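Local coordinates for protein N-acetyl-beta-D glucosaminidase (Rhizomucor miehei CAU432, PDB 4ZM6) that probably hydrolyses beta-linked N-acetylglucosamine as a family 3 glycoside hydrolase and carries a GCN5-related region that binds acetyl-CoA and probably acetylates glucosamine, at residues A[440-445]-A[466-471]; A[450-455]-A[459-464]; A[723-728]-A[734-739]; A[651-656]-A[739-744]. All blocks are in the same frame, centred on the assembly; numbering follows the deposited sequence.

Interaction 1: residues A[440-445]-A[466-471]; sequences QKIQEA and QQAQKL
Ala468 is the first residue of 466-471 to press on the neighbouring helix: Ile442 CG2 sits against its backbone, 4.0 Å from Ala468 CA, and Ala468 CB lies close to the same methyl. The small side chain lets the branch of Ile442 approach the helix surface itself. One turn's reach further on, Leu471 brings its CB to 3.8 Å from Ile442 CG2, and the two side chains cross at about a right angle. Ile442 can serve both neighbours with one methyl: with CG1 beside the backbone N (chi1 -63°), CG2 is anti to that N and faces both of them, while the CD1 at the end of the CG1 arm packs on Met464. The outer branch of Leu471 runs toward Gln443, where Leu471 CD1 comes to 4.1 Å from Gln443 OE1 in a contact that is no more than van der Waals touching at the exposed margin.

The short helical segments approach to 9.3 Å between axes and cross at -41°. Both helices lie on the same face of the mixed sheet, where Ile442 also touches Leu393 and Val448. Away from this seam, Lys441 makes a salt bridge with Glu427. With no hydrogen bond across the segments, the joint rests on apolar burial under Ile442, and shape rather than directional bonding sets how the helices lie together.

Interaction 2: residues A[450-455]-A[459-464]; sequences IGTANA and PFQVRM
The polar part of this contact is one side-chain amide meeting the backbone N-H and C=O of a single residue, Ala453. Gln461 OE1 accepts from Ala453 N at 2.9 Å, with an N-H...O angle of 155°, while Gln461 NE2 donates to Ala453 O at 2.9 Å. Ala453 O lies in the plane of the amide, but NE2 stands above the plane of that backbone carbonyl. The side chain reaches the strand end because it leaves the helix with CG beside its own backbone N (chi1 -60°) and then runs extended. Two bonds at one residue fix the rotation of the amide. Nearby, Asp485 takes hydrogen bonds from Ala455 N and Thr452 OG1, and Asn482 N bonds to Asn454 OD1.

The remaining contacts are van der Waals ones. Ala455 CB lies 3.6 Å from Gln461 CB, and Val462 CG2 lies 3.7 Å from Ala455 O and near Ala455 CB. Thr452 CB borders OE1 of Gln461. At the far end Ile450 CD1 approaches the backbone of Met464, 4.1 Å from its O.

Strand 447-452, helix 459-471 and strand 475-479 form a beta-alpha-beta unit, and the amide ties helix 459-471 near its N-terminal end to the loop at the strand's C-terminal end.

Interaction 3: residues A[723-728]-A[734-739]; sequences ELYAFQ and HWLSTY
Gln728 and Tyr739 form the close-packed part of this contact. Gln728 CG, set beside the backbone N (chi1 -67°), lies over one face of the Tyr739 ring in a CH-pi contact, 4.2 Å from CG to the centroid; the bend at chi2 then carries the amide along the ring toward Trp735. Leu724 meets the ring obliquely, its CD2 3.6 Å from Tyr739 CD2. Beyond the ring, Tyr739 OH is hydrogen-bonded to Ser766 OG and Cys799 O, so the tyrosine is held at its end as well as along its sides. Gln728 OE1 lies at the edge of the Trp735 indole, near its plane.

Helices 721-731 and 736-745 follow strand 711-715 and precede strand 751-756, the beta1-alpha1-alpha2-beta2 order of a GNAT domain.

Toward the surface the packing thins to Leu736 and its neighbours: its CD1 approaches Tyr725 CD1 to 3.7 Å, the two side chains crossing at about a right angle, and lies near Gln728 CB. Leu736 and Tyr725 are partly exposed, whereas Leu724, Gln728 and Tyr739 are buried.

Interaction 4: residues A[651-656]-A[739-744]; sequences STYPRF and YQHHVE
Tyr653 OH, which reaches across toward His742 CE1 at 3.8 Å, is gripped from outside the two segments by hydrogen bonds with Asp781 OD1 and Ser780 N. That hold steadies the ring that meets two neighbouring histidines of helix 736-745. Tyr653 turns its edge to the face of His741 in a T-shaped pair: the centroids are 4.9 Å apart, the planes at 61°, and CE1 of Tyr653 sits over the imidazole, 3.6 Å from His741 CE1. With His742 the roles change. The imidazole presents its edge to the tyrosine face in an offset edge-to-face arrangement, centroids 5.8 Å apart and planes at 72°. The two histidines can reach one ring because their first torsions differ: His741 has CG anti to the backbone N (chi1 165°), whereas His742 swings its ring to the side of the backbone N.

The loop that carries Tyr653 is braced internally. Arg655 NE and NH2 both donate to Thr652 O, NE at 2.8 Å, and Ser651 OG donates to Pro654 O at 3.0 Å around a cis peptide between Tyr653 and Pro654. Arg655 NH1 also makes a salt bridge with Asp834. This loop of one N-acetyltransferase region thus meets a helix of the next. Across the segments the aromatic cluster has no hydrogen bond, so directional hold comes from the hydroxyl's outside partners, while His741 offers a face and His742 an edge, contacts that are weaker and less directional.

How the interactions relate
The four contacts fall into two distant pairs on opposite sides of the chain's centre. Interactions 1 and 2 share helix 459-471 and have centres 14 Å apart; interaction 2 is nested within the loop closed by interaction 1, and Ala468 CB touches Ile450 CD1 at 3.4 Å. Interactions 3 and 4 share Tyr739 and helix 736-745, with centres 12 Å apart; there Tyr725 packs on Gln740 and Val743, the side of the helix carrying neither histidine of the cluster. Between the pairs, nearest atoms are still about 46 Å apart for interactions 2 and 4. All four lie away from the acetyl-CoA pocket, although 651-656 belongs to the same N-acetyltransferase region as most of it.

Interaction 1: residues A[440-445]-A[466-471]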
loop_
_atom_site.group_PDB
_atom_site.type_symbol
_atom_site.label_atom_id
_atom_site.label_comp_id
_atom_site.label_asym_id
_atom_site.label_seq_id
_atom_site.Cartn_x
_atom_site.Cartn_y
_atom_site.Cartn_z
ATOM N N GLN A 440 21.103 -39.936 34.339
ATOM C CA GLN A 440 22.530 -40.218 34.562
ATOM C C GLN A 440 23.414 -39.919 33.349
ATOM O O GLN A 440 24.541 -39.452 33.500
ATOM C CB GLN A 440 22.717 -41.676 35.008
ATOM C CG GLN A 440 24.154 -42.037 35.365
ATOM C CD GLN A 440 24.290 -43.325 36.170
ATOM O OE1 GLN A 440 25.403 -43.750 36.487
ATOM N NE2 GLN A 440 23.165 -43.949 36.505
ATOM N N LYS A 441 22.896 -40.173 32.153
ATOM C CA LYS A 441 23.643 -39.909 30.922
ATOM C C LYS A 441 23.768 -38.401 30.703
ATOM O O LYS A 441 24.815 -37.908 30.278
ATOM C CB LYS A 441 22.967 -40.563 29.709
ATOM C CG LYS A 441 22.370 -41.938 29.986
ATOM C CD LYS A 441 22.285 -42.808 28.740
ATOM C CE LYS A 441 23.525 -43.670 28.562
ATOM N NZ LYS A 441 23.271 -44.794 27.623
ATOM N N ILE A 442 22.697 -37.681 31.022
ATOM C CA ILE A 442 22.632 -36.235 30.838
ATOM C C ILE A 442 23.615 -35.488 31.742
ATOM O O ILE A 442 24.249 -34.525 31.305
ATOM C CB ILE A 442 21.196 -35.716 31.074
ATOM C CG1 ILE A 442 20.239 -36.317 30.037
ATOM C CG2 ILE A 442 21.143 -34.191 31.008
ATOM C CD1 ILE A 442 18.796 -36.346 30.486
ATOM N N GLN A 443 23.754 -35.940 32.984
ATOM C CA GLN A 443 24.649 -35.278 33.949
ATOM C C GLN A 443 26.108 -35.586 33.618
ATOM O O GLN A 443 26.984 -34.745 33.802
ATOM C CB GLN A 443 24.365 -35.702 35.404
ATOM C CG GLN A 443 23.016 -36.371 35.656
ATOM C CD GLN A 443 22.691 -36.584 37.126
ATOM O OE1 GLN A 443 21.723 -37.271 37.459
ATOM N NE2 GLN A 443 23.495 -36.002 38.011
ATOM N N GLU A 444 26.358 -36.800 33.136
ATOM C CA GLU A 444 27.717 -37.259 32.851
ATOM C C GLU A 444 28.291 -36.664 31.567
ATOM O O GLU A 444 29.483 -36.371 31.501
ATOM C CB GLU A 444 27.769 -38.793 32.801
ATOM C CG GLU A 444 27.755 -39.439 34.183
ATOM C CD GLU A 444 27.537 -40.943 34.149
ATOM O OE1 GLU A 444 27.125 -41.497 35.191
ATOM O OE2 GLU A 444 27.773 -41.573 33.092
ATOM N N ALA A 445 27.450 -36.487 30.551
ATOM C CA ALA A 445 27.901 -35.930 29.273
ATOM C C ALA A 445 28.440 -34.518 29.439
ATOM O O ALA A 445 28.015 -33.778 30.324
ATOM C CB ALA A 445 26.768 -35.934 28.259
ATOM N N GLN A 466 12.826 -30.178 29.597
ATOM C CA GLN A 466 12.758 -29.609 30.950
ATOM C C GLN A 466 13.627 -30.386 31.926
ATOM O O GLN A 466 14.253 -29.798 32.810
ATOM C CB GLN A 466 11.324 -29.622 31.472
ATOM C CG GLN A 466 10.440 -28.535 30.895
ATOM C CD GLN A 466 8.977 -28.712 31.265
ATOM O OE1 GLN A 466 8.499 -29.834 31.472
ATOM N NE2 GLN A 466 8.254 -27.602 31.343
ATOM N N GLN A 467 13.636 -31.708 31.772
ATOM C CA GLN A 467 14.477 -32.573 32.587
ATOM C C GLN A 467 15.945 -32.231 32.345
ATOM O O GLN A 467 16.676 -31.913 33.280
ATOM C CB GLN A 467 14.207 -34.051 32.261
ATOM C CG GLN A 467 14.943 -35.052 33.150
ATOM C CD GLN A 467 14.776 -36.504 32.713
ATOM O OE1 GLN A 467 15.400 -37.406 33.282
ATOM N NE2 GLN A 467 13.940 -36.740 31.704
ATOM N N ALA A 468 16.355 -32.280 31.080
ATOM C CA ALA A 468 17.746 -32.035 30.697
ATOM C C ALA A 468 18.219 -30.632 31.073
ATOM O O ALA A 468 19.385 -30.439 31.409
ATOM C CB ALA A 468 17.929 -32.268 29.205
ATOM N N GLN A 469 17.316 -29.661 31.012
ATOM C CA GLN A 469 17.608 -28.296 31.448
ATOM C C GLN A 469 18.108 -28.263 32.898
ATOM O O GLN A 469 19.009 -27.495 33.228
ATOM C CB GLN A 469 16.361 -27.409 31.263
ATOM C CG GLN A 469 16.297 -26.127 32.092
ATOM C CD GLN A 469 17.322 -25.074 31.705
ATOM O OE1 GLN A 469 17.402 -24.025 32.341
ATOM N NE2 GLN A 469 18.105 -25.338 30.661
ATOM N N LYS A 470 17.522 -29.097 33.755
ATOM C CA LYS A 470 17.910 -29.156 35.166
ATOM C C LYS A 470 19.262 -29.823 35.376
ATOM O O LYS A 470 19.986 -29.463 36.299
ATOM C CB LYS A 470 16.854 -29.899 35.994
ATOM C CG LYS A 470 15.557 -29.133 36.189
ATOM C CD LYS A 470 14.541 -29.959 36.961
ATOM C CE LYS A 470 13.497 -29.083 37.642
ATOM N NZ LYS A 470 12.721 -28.250 36.680
ATOM N N LEU A 471 19.597 -30.788 34.521
ATOM C CA LEU A 471 20.763 -31.652 34.738
ATOM C C LEU A 471 21.989 -31.389 33.850
ATOM O O LEU A 471 23.121 -31.559 34.300
ATOM C CB LEU A 471 20.339 -33.115 34.574
ATOM C CG LEU A 471 19.253 -33.613 35.529
ATOM C CD1 LEU A 471 18.986 -35.088 35.289
ATOM C CD2 LEU A 471 19.637 -33.368 36.979
#

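Interaction 2: residues A[450-455]-A[459-464]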
loop_
_atom_site.group_PDB
_atom_site.type_symbol
_atom_site.label_atom_id
_atom_site.label_comp_id
_atom_site.label_asym_id
_atom_site.label_seq_id
_atom_site.Cartn_x
_atom_site.Cartn_y
_atom_site.Cartn_z
ATOM N N ILE A 450 19.595 -31.824 22.163
ATOM C CA ILE A 450 18.275 -32.428 22.055
ATOM C C ILE A 450 17.595 -31.980 20.770
ATOM O O ILE A 450 17.614 -30.799 20.424
ATOM C CB ILE A 450 17.406 -32.118 23.284
ATOM C CG1 ILE A 450 18.116 -32.634 24.538
ATOM C CG2 ILE A 450 16.045 -32.781 23.145
ATOM C CD1 ILE A 450 17.355 -32.432 25.827
ATOM N N GLY A 451 17.023 -32.947 20.059
ATOM C CA GLY A 451 16.305 -32.702 18.821
ATOM C C GLY A 451 14.822 -32.786 19.096
ATOM O O GLY A 451 14.296 -33.869 19.379
ATOM N N THR A 452 14.144 -31.643 19.048
ATOM C CA THR A 452 12.689 -31.620 19.154
ATOM C C THR A 452 12.075 -31.527 17.767
ATOM O O THR A 452 12.662 -30.960 16.851
ATOM C CB THR A 452 12.181 -30.459 20.025
ATOM O OG1 THR A 452 12.382 -29.213 19.346
ATOM C CG2 THR A 452 12.904 -30.450 21.372
ATOM N N ALA A 453 10.900 -32.125 17.630
ATOM C CA ALA A 453 10.110 -32.052 16.418
ATOM C C ALA A 453 8.674 -31.827 16.871
ATOM O O ALA A 453 7.997 -32.768 17.295
ATOM C CB ALA A 453 10.241 -33.342 15.628
ATOM N N ASN A 454 8.237 -30.568 16.815
ATOM C CA ASN A 454 6.915 -30.149 17.297
ATOM C C ASN A 454 6.634 -30.606 18.732
ATOM O O ASN A 454 5.602 -31.220 19.016
ATOM C CB ASN A 454 5.808 -30.611 16.332
ATOM C CG ASN A 454 5.797 -29.824 15.026
ATOM O OD1 ASN A 454 6.463 -28.799 14.895
ATOM N ND2 ASN A 454 5.025 -30.296 14.055
ATOM N N ALA A 455 7.570 -30.310 19.633
ATOM C CA ALA A 455 7.378 -30.551 21.061
ATOM C C ALA A 455 6.069 -29.926 21.546
ATOM O O ALA A 455 5.324 -30.551 22.295
ATOM C CB ALA A 455 8.557 -30.008 21.856
ATOM N N PRO A 459 3.950 -33.741 24.294
ATOM C CA PRO A 459 4.391 -33.546 25.686
ATOM C C PRO A 459 5.658 -34.276 26.146
ATOM O O PRO A 459 6.404 -33.731 26.964
ATOM C CB PRO A 459 3.193 -34.043 26.490
ATOM C CG PRO A 459 2.024 -33.701 25.635
ATOM C CD PRO A 459 2.478 -33.781 24.202
ATOM N N PHE A 460 5.905 -35.491 25.660
ATOM C CA PHE A 460 7.092 -36.240 26.119
ATOM C C PHE A 460 8.397 -35.496 25.813
ATOM O O PHE A 460 9.359 -35.579 26.583
ATOM C CB PHE A 460 7.109 -37.687 25.585
ATOM C CG PHE A 460 7.499 -37.822 24.139
ATOM C CD1 PHE A 460 6.536 -37.760 23.131
ATOM C CD2 PHE A 460 8.822 -38.049 23.783
ATOM C CE1 PHE A 460 6.887 -37.905 21.796
ATOM C CE2 PHE A 460 9.179 -38.189 22.448
ATOM C CZ PHE A 460 8.210 -38.120 21.453
ATOM N N GLN A 461 8.395 -34.743 24.713
ATOM C CA GLN A 461 9.533 -33.921 24.315
ATOM C C GLN A 461 9.744 -32.744 25.260
ATOM O O GLN A 461 10.879 -32.406 25.597
ATOM C CB GLN A 461 9.346 -33.396 22.890
ATOM C CG GLN A 461 9.215 -34.469 21.821
ATOM C CD GLN A 461 9.060 -33.863 20.440
ATOM O OE1 GLN A 461 9.710 -32.871 20.117
ATOM N NE2 GLN A 461 8.192 -34.450 19.618
ATOM N N VAL A 462 8.652 -32.114 25.680
ATOM C CA VAL A 462 8.744 -30.985 26.600
ATOM C C VAL A 462 9.339 -31.428 27.932
ATOM O O VAL A 462 10.164 -30.717 28.503
ATOM C CB VAL A 462 7.377 -30.309 26.835
ATOM C CG1 VAL A 462 7.481 -29.241 27.922
ATOM C CG2 VAL A 462 6.860 -29.701 25.536
ATOM N N ARG A 463 8.927 -32.603 28.413
ATOM C CA ARG A 463 9.442 -33.153 29.673
ATOM C C ARG A 463 10.929 -33.491 29.553
ATOM O O ARG A 463 11.726 -33.145 30.428
ATOM C CB ARG A 463 8.654 -34.399 30.086
ATOM C CG ARG A 463 7.187 -34.140 30.399
ATOM C CD ARG A 463 6.500 -35.383 30.953
ATOM N NE ARG A 463 5.079 -35.407 30.590
ATOM C CZ ARG A 463 4.534 -36.150 29.621
ATOM N NH1 ARG A 463 5.262 -36.998 28.896
ATOM N NH2 ARG A 463 3.228 -36.057 29.389
ATOM N N MET A 464 11.293 -34.147 28.455
ATOM C CA MET A 464 12.693 -34.448 28.156
ATOM C C MET A 464 13.574 -33.201 28.219
ATOM O O MET A 464 14.632 -33.219 28.841
ATOM C CB MET A 464 12.817 -35.077 26.767
ATOM C CG MET A 464 14.196 -35.633 26.445
ATOM S SD MET A 464 14.627 -37.063 27.458
ATOM C CE MET A 464 15.567 -36.287 28.767
#

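Interaction 3: residues A[723-728]-A[734-739]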
loop_
_atom_site.group_PDB
_atom_site.type_symbol
_atom_site.label_atom_id
_atom_site.label_comp_id
_atom_site.label_asym_id
_atom_site.label_seq_id
_atom_site.Cartn_x
_atom_site.Cartn_y
_atom_site.Cartn_z
ATOM N N GLU A 723 9.891 12.499 -41.837
ATOM C CA GLU A 723 10.788 11.751 -42.712
ATOM C C GLU A 723 11.820 10.967 -41.913
ATOM O O GLU A 723 12.223 9.884 -42.316
ATOM C CB GLU A 723 11.511 12.693 -43.675
ATOM C CG GLU A 723 10.587 13.533 -44.545
ATOM C CD GLU A 723 11.355 14.376 -45.530
ATOM O OE1 GLU A 723 12.062 13.787 -46.371
ATOM O OE2 GLU A 723 11.267 15.619 -45.455
ATOM N N LEU A 724 12.258 11.534 -40.793
ATOM C CA LEU A 724 13.194 10.864 -39.892
ATOM C C LEU A 724 12.490 9.749 -39.123
ATOM O O LEU A 724 13.049 8.668 -38.946
ATOM C CB LEU A 724 13.814 11.873 -38.922
ATOM C CG LEU A 724 14.856 11.358 -37.928
ATOM C CD1 LEU A 724 15.920 10.509 -38.604
ATOM C CD2 LEU A 724 15.495 12.528 -37.192
ATOM N N TYR A 725 11.262 10.008 -38.669
ATOM C CA TYR A 725 10.471 8.982 -37.992
ATOM C C TYR A 725 10.117 7.838 -38.956
ATOM O O TYR A 725 10.261 6.664 -38.614
ATOM C CB TYR A 725 9.203 9.574 -37.362
ATOM C CG TYR A 725 9.425 10.551 -36.208
ATOM C CD1 TYR A 725 10.691 10.775 -35.662
ATOM C CD2 TYR A 725 8.342 11.227 -35.637
ATOM C CE1 TYR A 725 10.867 11.654 -34.603
ATOM C CE2 TYR A 725 8.514 12.109 -34.583
ATOM C CZ TYR A 725 9.777 12.320 -34.069
ATOM O OH TYR A 725 9.951 13.201 -33.025
ATOM N N ALA A 726 9.677 8.178 -40.163
ATOM C CA ALA A 726 9.401 7.172 -41.193
ATOM C C ALA A 726 10.611 6.273 -41.428
ATOM O O ALA A 726 10.474 5.057 -41.567
ATOM C CB ALA A 726 8.998 7.847 -42.493
ATOM N N PHE A 727 11.790 6.884 -41.472
ATOM C CA PHE A 727 13.041 6.157 -41.635
ATOM C C PHE A 727 13.253 5.176 -40.488
ATOM O O PHE A 727 13.417 3.979 -40.713
ATOM C CB PHE A 727 14.203 7.137 -41.707
ATOM C CG PHE A 727 15.545 6.484 -41.800
ATOM C CD1 PHE A 727 16.023 6.030 -43.014
ATOM C CD2 PHE A 727 16.344 6.349 -40.673
ATOM C CE1 PHE A 727 17.269 5.441 -43.105
ATOM C CE2 PHE A 727 17.596 5.763 -40.756
ATOM C CZ PHE A 727 18.059 5.304 -41.975
ATOM N N GLN A 728 13.227 5.687 -39.262
ATOM C CA GLN A 728 13.416 4.853 -38.067
ATOM C C GLN A 728 12.377 3.725 -37.974
ATOM O O GLN A 728 12.711 2.597 -37.615
ATOM C CB GLN A 728 13.376 5.712 -36.795
ATOM C CG GLN A 728 14.536 6.687 -36.658
ATOM C CD GLN A 728 15.862 5.987 -36.471
ATOM O OE1 GLN A 728 16.018 5.178 -35.565
ATOM N NE2 GLN A 728 16.830 6.300 -37.325
ATOM N N HIS A 734 13.480 0.093 -33.054
ATOM C CA HIS A 734 13.973 0.082 -31.683
ATOM C C HIS A 734 14.643 1.389 -31.251
ATOM O O HIS A 734 14.895 1.572 -30.066
ATOM C CB HIS A 734 14.918 -1.112 -31.457
ATOM C CG HIS A 734 16.119 -1.126 -32.355
ATOM N ND1 HIS A 734 16.096 -1.665 -33.627
ATOM C CD2 HIS A 734 17.386 -0.686 -32.157
ATOM C CE1 HIS A 734 17.293 -1.545 -34.174
ATOM N NE2 HIS A 734 18.093 -0.953 -33.304
ATOM N N TRP A 735 14.929 2.293 -32.192
ATOM C CA TRP A 735 15.495 3.614 -31.852
ATOM C C TRP A 735 14.512 4.788 -31.944
ATOM O O TRP A 735 14.793 5.863 -31.421
ATOM C CB TRP A 735 16.705 3.923 -32.735
ATOM C CG TRP A 735 17.937 3.186 -32.384
ATOM C CD1 TRP A 735 18.280 2.678 -31.164
ATOM C CD2 TRP A 735 19.028 2.897 -33.261
ATOM N NE1 TRP A 735 19.514 2.074 -31.234
ATOM C CE2 TRP A 735 19.996 2.196 -32.509
ATOM C CE3 TRP A 735 19.279 3.157 -34.614
ATOM C CZ2 TRP A 735 21.197 1.751 -33.063
ATOM C CZ3 TRP A 735 20.476 2.711 -35.166
ATOM C CH2 TRP A 735 21.419 2.015 -34.389
ATOM N N LEU A 736 13.374 4.592 -32.603
ATOM C CA LEU A 736 12.401 5.668 -32.790
ATOM C C LEU A 736 12.201 6.516 -31.532
ATOM O O LEU A 736 12.260 7.742 -31.598
ATOM C CB LEU A 736 11.057 5.099 -33.257
ATOM C CG LEU A 736 9.913 6.087 -33.507
ATOM C CD1 LEU A 736 10.370 7.282 -34.336
ATOM C CD2 LEU A 736 8.754 5.378 -34.195
ATOM N N SER A 737 11.994 5.868 -30.388
ATOM C CA SER A 737 11.724 6.585 -29.135
ATOM C C SER A 737 12.875 7.500 -28.682
ATOM O O SER A 737 12.645 8.496 -27.995
ATOM C CB SER A 737 11.397 5.602 -28.013
ATOM O OG SER A 737 12.578 5.008 -27.509
ATOM N N THR A 738 14.106 7.153 -29.046
ATOM C CA THR A 738 15.264 7.969 -28.694
ATOM C C THR A 738 15.304 9.254 -29.525
ATOM O O THR A 738 15.600 10.335 -29.005
ATOM C CB THR A 738 16.569 7.188 -28.895
ATOM O OG1 THR A 738 16.532 6.014 -28.087
ATOM C CG2 THR A 738 17.774 8.021 -28.489
ATOM N N TYR A 739 15.021 9.125 -30.817
ATOM C CA TYR A 739 14.902 10.276 -31.699
ATOM C C TYR A 739 13.729 11.146 -31.242
ATOM O O TYR A 739 13.861 12.367 -31.144
ATOM C CB TYR A 739 14.721 9.827 -33.155
ATOM C CG TYR A 739 16.009 9.404 -33.847
ATOM C CD1 TYR A 739 16.486 8.096 -33.761
ATOM C CD2 TYR A 739 16.741 10.314 -34.597
ATOM C CE1 TYR A 739 17.661 7.716 -34.402
ATOM C CE2 TYR A 739 17.910 9.948 -35.240
ATOM C CZ TYR A 739 18.368 8.651 -35.147
ATOM O OH TYR A 739 19.539 8.312 -35.798
#

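Interaction 4: residues A[651-656]-A[739-744]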
loop_
_atom_site.group_PDB
_atom_site.type_symbol
_atom_site.label_atom_id
_atom_site.label_comp_id
_atom_site.label_asym_id
_atom_site.label_seq_id
_atom_site.Cartn_x
_atom_site.Cartn_y
_atom_site.Cartn_z
ATOM N N SER A 651 20.884 0.077 -18.131
ATOM C CA SER A 651 19.744 0.678 -18.812
ATOM C C SER A 651 20.111 1.153 -20.209
ATOM O O SER A 651 21.284 1.207 -20.578
ATOM C CB SER A 651 19.170 1.832 -17.980
ATOM O OG SER A 651 20.191 2.566 -17.322
ATOM N N THR A 652 19.085 1.479 -20.986
ATOM C CA THR A 652 19.263 2.064 -22.308
ATOM C C THR A 652 19.357 3.594 -22.181
ATOM O O THR A 652 20.453 4.154 -22.279
ATOM C CB THR A 652 18.116 1.654 -23.249
ATOM O OG1 THR A 652 16.869 1.861 -22.587
ATOM C CG2 THR A 652 18.224 0.188 -23.620
ATOM N N TYR A 653 18.223 4.251 -21.926
ATOM C CA TYR A 653 18.175 5.710 -21.791
ATOM C C TYR A 653 17.131 6.143 -20.755
ATOM O O TYR A 653 15.962 5.782 -20.881
ATOM C CB TYR A 653 17.833 6.355 -23.143
ATOM C CG TYR A 653 18.311 7.793 -23.268
ATOM C CD1 TYR A 653 17.618 8.836 -22.660
ATOM C CD2 TYR A 653 19.471 8.100 -23.978
ATOM C CE1 TYR A 653 18.061 10.144 -22.760
ATOM C CE2 TYR A 653 19.922 9.401 -24.084
ATOM C CZ TYR A 653 19.215 10.422 -23.479
ATOM O OH TYR A 653 19.661 11.721 -23.585
ATOM N N PRO A 654 17.537 6.918 -19.729
ATOM C CA PRO A 654 18.892 7.338 -19.348
ATOM C C PRO A 654 19.700 6.184 -18.766
ATOM O O PRO A 654 19.176 5.079 -18.620
ATOM C CB PRO A 654 18.650 8.412 -18.278
ATOM C CG PRO A 654 17.303 8.115 -17.726
ATOM C CD PRO A 654 16.511 7.530 -18.863
ATOM N N ARG A 655 20.957 6.441 -18.411
ATOM C CA ARG A 655 21.886 5.354 -18.139
ATOM C C ARG A 655 23.172 5.781 -17.460
ATOM O O ARG A 655 23.784 6.766 -17.853
ATOM C CB ARG A 655 22.237 4.677 -19.465
ATOM C CG ARG A 655 23.462 3.778 -19.430
ATOM C CD ARG A 655 24.160 3.699 -20.775
ATOM N NE ARG A 655 23.220 3.653 -21.890
ATOM C CZ ARG A 655 23.587 3.678 -23.167
ATOM N NH1 ARG A 655 24.877 3.719 -23.503
ATOM N NH2 ARG A 655 22.658 3.647 -24.113
ATOM N N PHE A 656 23.583 5.008 -16.454
ATOM C CA PHE A 656 24.959 5.039 -15.957
ATOM C C PHE A 656 25.807 4.049 -16.752
ATOM O O PHE A 656 26.873 4.395 -17.247
ATOM C CB PHE A 656 25.019 4.649 -14.489
ATOM C CG PHE A 656 24.228 5.544 -13.581
ATOM C CD1 PHE A 656 24.702 6.800 -13.242
ATOM C CD2 PHE A 656 23.029 5.113 -13.035
ATOM C CE1 PHE A 656 23.985 7.618 -12.387
ATOM C CE2 PHE A 656 22.307 5.924 -12.179
ATOM C CZ PHE A 656 22.784 7.181 -11.854
ATOM N N TYR A 739 15.021 9.125 -30.817
ATOM C CA TYR A 739 14.902 10.276 -31.699
ATOM C C TYR A 739 13.729 11.146 -31.242
ATOM O O TYR A 739 13.861 12.367 -31.144
ATOM C CB TYR A 739 14.721 9.827 -33.155
ATOM C CG TYR A 739 16.009 9.404 -33.847
ATOM C CD1 TYR A 739 16.486 8.096 -33.761
ATOM C CD2 TYR A 739 16.741 10.314 -34.597
ATOM C CE1 TYR A 739 17.661 7.716 -34.402
ATOM C CE2 TYR A 739 17.910 9.948 -35.240
ATOM C CZ TYR A 739 18.368 8.651 -35.147
ATOM O OH TYR A 739 19.539 8.312 -35.798
ATOM N N GLN A 740 12.601 10.509 -30.935
ATOM C CA GLN A 740 11.418 11.211 -30.419
ATOM C C GLN A 740 11.690 11.960 -29.113
ATOM O O GLN A 740 11.137 13.039 -28.877
ATOM C CB GLN A 740 10.266 10.229 -30.196
ATOM C CG GLN A 740 9.586 9.773 -31.476
ATOM C CD GLN A 740 8.498 8.747 -31.231
ATOM O OE1 GLN A 740 8.528 8.028 -30.235
ATOM N NE2 GLN A 740 7.532 8.671 -32.142
ATOM N N HIS A 741 12.526 11.379 -28.263
ATOM C CA HIS A 741 12.826 11.972 -26.968
ATOM C C HIS A 741 13.578 13.292 -27.156
ATOM O O HIS A 741 13.260 14.294 -26.509
ATOM C CB HIS A 741 13.615 10.981 -26.111
ATOM C CG HIS A 741 14.284 11.593 -24.925
ATOM N ND1 HIS A 741 15.433 12.344 -25.032
ATOM C CD2 HIS A 741 13.988 11.543 -23.607
ATOM C CE1 HIS A 741 15.815 12.739 -23.832
ATOM N NE2 HIS A 741 14.956 12.265 -22.948
ATOM N N HIS A 742 14.560 13.282 -28.056
ATOM C CA HIS A 742 15.338 14.480 -28.371
ATOM C C HIS A 742 14.473 15.556 -29.041
ATOM O O HIS A 742 14.565 16.735 -28.699
ATOM C CB HIS A 742 16.532 14.137 -29.265
ATOM C CG HIS A 742 17.407 13.050 -28.720
ATOM N ND1 HIS A 742 17.626 12.875 -27.371
ATOM C CD2 HIS A 742 18.129 12.089 -29.344
ATOM C CE1 HIS A 742 18.438 11.851 -27.185
ATOM N NE2 HIS A 742 18.760 11.358 -28.366
ATOM N N VAL A 743 13.623 15.153 -29.979
ATOM C CA VAL A 743 12.723 16.098 -30.631
ATOM C C VAL A 743 11.844 16.819 -29.608
ATOM O O VAL A 743 11.587 18.013 -29.761
ATOM C CB VAL A 743 11.853 15.416 -31.711
ATOM C CG1 VAL A 743 10.678 16.297 -32.119
ATOM C CG2 VAL A 743 12.706 15.082 -32.925
ATOM N N GLU A 744 11.405 16.111 -28.567
ATOM C CA GLU A 744 10.588 16.727 -27.518
ATOM C C GLU A 744 11.351 17.862 -26.847
ATOM O O GLU A 744 10.753 18.876 -26.497
ATOM C CB GLU A 744 10.150 15.688 -26.485
ATOM C CG GLU A 744 9.058 16.148 -25.527
ATOM C CD GLU A 744 9.585 16.939 -24.346
ATOM O OE1 GLU A 744 10.679 16.613 -23.830
ATOM O OE2 GLU A 744 8.901 17.901 -23.930
#